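Local coordinates for interferon-inducible protein AIM2 (PDB 4JBM) that senses double-stranded DNA in the cytosol through its HIN domain and triggers assembly of an inflammasome that leads to pyroptosis, at residues Gly109-Gly114 / Phe162-Lys167. Sequence-based numbering, arbitrary orientation.
Sequences GTIVNG and FFEVSK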
ATOM      1  N   GLY A 109      -0.486  -6.374 -10.608  1.00 89.92           N
ATOM      2  CA  GLY A 109      -0.550  -4.931 -10.524  1.00 88.34           C
ATOM      3  C   GLY A 109      -1.532  -4.410  -9.479  1.00 75.13           C
ATOM      4  O   GLY A 109      -1.465  -3.231  -9.139  1.00 74.88           O
ATOM      5  N   THR A 110      -2.449  -5.251  -8.983  1.00 75.42           N
ATOM      6  CA  THR A 110      -3.362  -4.806  -7.907  1.00 80.98           C
ATOM      7  C   THR A 110      -2.552  -4.351  -6.713  1.00 66.34           C
ATOM      8  O   THR A 110      -1.684  -5.076  -6.220  1.00 64.77           O
ATOM      9  CB  THR A 110      -4.306  -5.905  -7.361  1.00 83.53           C
ATOM     10  OG1 THR A 110      -3.564  -7.097  -7.104  1.00 88.77           O
ATOM     11  CG2 THR A 110      -5.451  -6.183  -8.306  1.00 81.29           C
ATOM     12  N   ILE A 111      -2.848  -3.149  -6.249  1.00 57.89           N
ATOM     13  CA  ILE A 111      -2.106  -2.612  -5.126  1.00 77.80           C
ATOM     14  C   ILE A 111      -2.567  -3.275  -3.828  1.00 75.61           C
ATOM     15  O   ILE A 111      -3.761  -3.472  -3.600  1.00 77.36           O
ATOM     16  CB  ILE A 111      -2.212  -1.087  -5.066  1.00 76.89           C
ATOM     17  CG1 ILE A 111      -1.620  -0.507  -6.355  1.00 89.13           C
ATOM     18  CG2 ILE A 111      -1.519  -0.544  -3.838  1.00 69.36           C
ATOM     19  CD1 ILE A 111      -0.266  -1.128  -6.734  1.00 80.82           C
ATOM     20  N   VAL A 112      -1.591  -3.654  -3.010  1.00 65.79           N
ATOM     21  CA  VAL A 112      -1.853  -4.285  -1.735  1.00 63.00           C
ATOM     22  C   VAL A 112      -1.068  -3.557  -0.656  1.00 67.01           C
ATOM     23  O   VAL A 112       0.142  -3.345  -0.793  1.00 52.93           O
ATOM     24  CB  VAL A 112      -1.453  -5.773  -1.754  1.00 73.10           C
ATOM     25  CG1 VAL A 112      -1.584  -6.387  -0.357  1.00 72.41           C
ATOM     26  CG2 VAL A 112      -2.320  -6.525  -2.740  1.00 67.95           C
ATOM     27  N   ASN A 113      -1.781  -3.129   0.385  1.00 56.12           N
ATOM     28  CA  ASN A 113      -1.169  -2.639   1.611  1.00 59.56           C
ATOM     29  C   ASN A 113      -1.711  -3.516   2.738  1.00 59.57           C
ATOM     30  O   ASN A 113      -2.771  -4.122   2.580  1.00 53.84           O
ATOM     31  CB  ASN A 113      -1.548  -1.183   1.880  1.00 65.96           C
ATOM     32  CG  ASN A 113      -1.299  -0.275   0.691  1.00 78.29           C
ATOM     33  OD1 ASN A 113      -0.269   0.386   0.602  1.00 69.59           O
ATOM     34  ND2 ASN A 113      -2.267  -0.212  -0.213  1.00 82.75           N
ATOM     35  N   GLY A 114      -1.013  -3.579   3.868  1.00 43.80           N
ATOM     36  CA  GLY A 114      -1.505  -4.365   4.983  1.00 52.49           C
ATOM     37  C   GLY A 114      -0.440  -4.891   5.921  1.00 59.80           C
ATOM     38  O   GLY A 114       0.758  -4.657   5.732  1.00 55.43           O
ATOM     39  N   PHE A 162       1.964  -0.559  -0.884  1.00 64.16           N
ATOM     40  CA  PHE A 162       2.070  -0.578  -2.343  1.00 65.54           C
ATOM     41  C   PHE A 162       2.848  -1.777  -2.886  1.00 66.45           C
ATOM     42  O   PHE A 162       3.727  -1.630  -3.727  1.00 65.79           O
ATOM     43  CB  PHE A 162       2.677   0.726  -2.876  1.00 82.63           C
ATOM     44  CG  PHE A 162       2.128   1.167  -4.213  1.00 88.07           C
ATOM     45  CD1 PHE A 162       0.859   1.712  -4.321  1.00 81.57           C
ATOM     46  CD2 PHE A 162       2.907   1.054  -5.363  1.00 91.21           C
ATOM     47  CE1 PHE A 162       0.365   2.130  -5.548  1.00 81.67           C
ATOM     48  CE2 PHE A 162       2.426   1.465  -6.598  1.00 84.18           C
ATOM     49  CZ  PHE A 162       1.150   2.007  -6.690  1.00 93.71           C
ATOM     50  N   PHE A 163       2.533  -2.970  -2.412  1.00 62.20           N
ATOM     51  CA  PHE A 163       3.074  -4.142  -3.064  1.00 67.08           C
ATOM     52  C   PHE A 163       2.060  -4.494  -4.130  1.00 66.60           C
ATOM     53  O   PHE A 163       0.955  -3.945  -4.125  1.00 58.87           O
ATOM     54  CB  PHE A 163       3.266  -5.287  -2.066  1.00 53.57           C
ATOM     55  CG  PHE A 163       4.591  -5.251  -1.364  1.00 65.40           C
ATOM     56  CD1 PHE A 163       4.998  -4.118  -0.664  1.00 66.66           C
ATOM     57  CD2 PHE A 163       5.458  -6.328  -1.447  1.00 46.61           C
ATOM     58  CE1 PHE A 163       6.233  -4.080  -0.027  1.00 59.28           C
ATOM     59  CE2 PHE A 163       6.692  -6.298  -0.814  1.00 47.50           C
ATOM     60  CZ  PHE A 163       7.082  -5.167  -0.108  1.00 56.44           C
ATOM     61  N   GLU A 164       2.403  -5.415  -5.028  1.00 52.22           N
ATOM     62  CA  GLU A 164       1.449  -5.766  -6.072  1.00 55.68           C
ATOM     63  C   GLU A 164       1.211  -7.261  -6.059  1.00 52.73           C
ATOM     64  O   GLU A 164       2.107  -8.018  -5.729  1.00 64.54           O
ATOM     65  CB  GLU A 164       1.948  -5.298  -7.451  1.00 83.92           C
ATOM     66  CG  GLU A 164       2.260  -3.807  -7.540  1.00 95.35           C
ATOM     67  CD  GLU A 164       3.729  -3.490  -7.313  1.00111.30           C
ATOM     68  OE1 GLU A 164       4.550  -4.431  -7.329  1.00115.35           O
ATOM     69  OE2 GLU A 164       4.060  -2.299  -7.126  1.00114.15           O
ATOM     70  N   VAL A 165       0.002  -7.693  -6.395  1.00 66.40           N
ATOM     71  CA  VAL A 165      -0.208  -9.112  -6.636  1.00 82.31           C
ATOM     72  C   VAL A 165       0.571  -9.439  -7.905  1.00 97.33           C
ATOM     73  O   VAL A 165       0.598  -8.651  -8.849  1.00 91.80           O
ATOM     74  CB  VAL A 165      -1.704  -9.466  -6.790  1.00 90.00           C
ATOM     75  CG1 VAL A 165      -1.902 -10.821  -7.446  1.00100.36           C
ATOM     76  CG2 VAL A 165      -2.403  -9.408  -5.442  1.00 83.56           C
ATOM     77  N   SER A 166       1.241 -10.584  -7.912  1.00105.31           N
ATOM     78  CA  SER A 166       2.134 -10.931  -9.009  1.00102.92           C
ATOM     79  C   SER A 166       1.951 -12.390  -9.375  1.00104.81           C
ATOM     80  O   SER A 166       1.704 -13.226  -8.515  1.00 94.02           O
ATOM     81  CB  SER A 166       3.595 -10.667  -8.615  1.00 89.99           C
ATOM     82  OG  SER A 166       4.488 -11.211  -9.566  1.00 95.83           O
ATOM     83  N   LYS A 167       2.100 -12.702 -10.657  1.00115.40           N
ATOM     84  CA  LYS A 167       2.136 -14.093 -11.071  1.00121.75           C
ATOM     85  C   LYS A 167       3.583 -14.497 -11.298  1.00120.66           C
ATOM     86  O   LYS A 167       4.369 -13.749 -11.878  1.00125.24           O
ATOM     87  CB  LYS A 167       1.279 -14.338 -12.326  1.00126.15           C
ATOM     88  CG  LYS A 167       1.234 -15.798 -12.782  1.00131.84           C
ATOM     89  CD  LYS A 167       0.346 -15.993 -14.009  1.00132.57           C
ATOM     90  CE  LYS A 167       0.993 -15.453 -15.275  1.00131.65           C
ATOM     91  NZ  LYS A 167       2.247 -16.182 -15.638  1.00131.44           N
TER
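Val112 and Phe163 form a hydrogen-bonded antiparallel pair where strand 111-123 meets strand 163-168 in the second OB-type β-barrel of the HIN domain. Val112 N reaches Phe163 O at 2.8 Å, and Phe163 N returns a bond to Val112 O. Phe162, with a left-handed backbone (positive phi), faces Val112 together with Phe163, as in a G1 β-bulge, at the corner where the chain leaves one strand pairing, through Leu160 to Gly114, for the next. Farther along, Val165 N donates to Thr110 O and Val165 O accepts from Gly109 N, so the pairing runs past the start of strand 111-123. Gly109 suits its place because, at its backbone angles, a side chain would press on the preceding carbonyl.

On the side of the sheet that carries Ile111, the CG1-CD1 arm of this residue lies over one face of the Phe162 ring; CD1 makes a CH-π contact 3.6 Å from the centroid, 17° off the ring normal. Its CG2 methyl instead meets the ring near Phe162 CD1. This aromatic ring also packs edge-to-face on Phe68 and meets His28, joining the barrel to the N-terminal half of the domain. Glu164 can sit beside Ile111 because only its aliphatic CG touches Ile111 CD1; a bend at chi2 carries the carboxylate off.

On the face that carries Val112 and Phe163, two valines meet: Val112 CG2 lies 4.0 Å from Val165 CG2, and Leu174 touches both. Thr110 OG1 presses against Val165 CB while hydrogen-bonding to Pro107 O. At the bulge, Asn113 supplies an acceptor for the turned backbone, its CG set beside its own N (chi1 -52°). Asn113 OD1 takes Phe162 N at 2.8 Å. The donor stands above the amide carbonyl plane, 58° out of it.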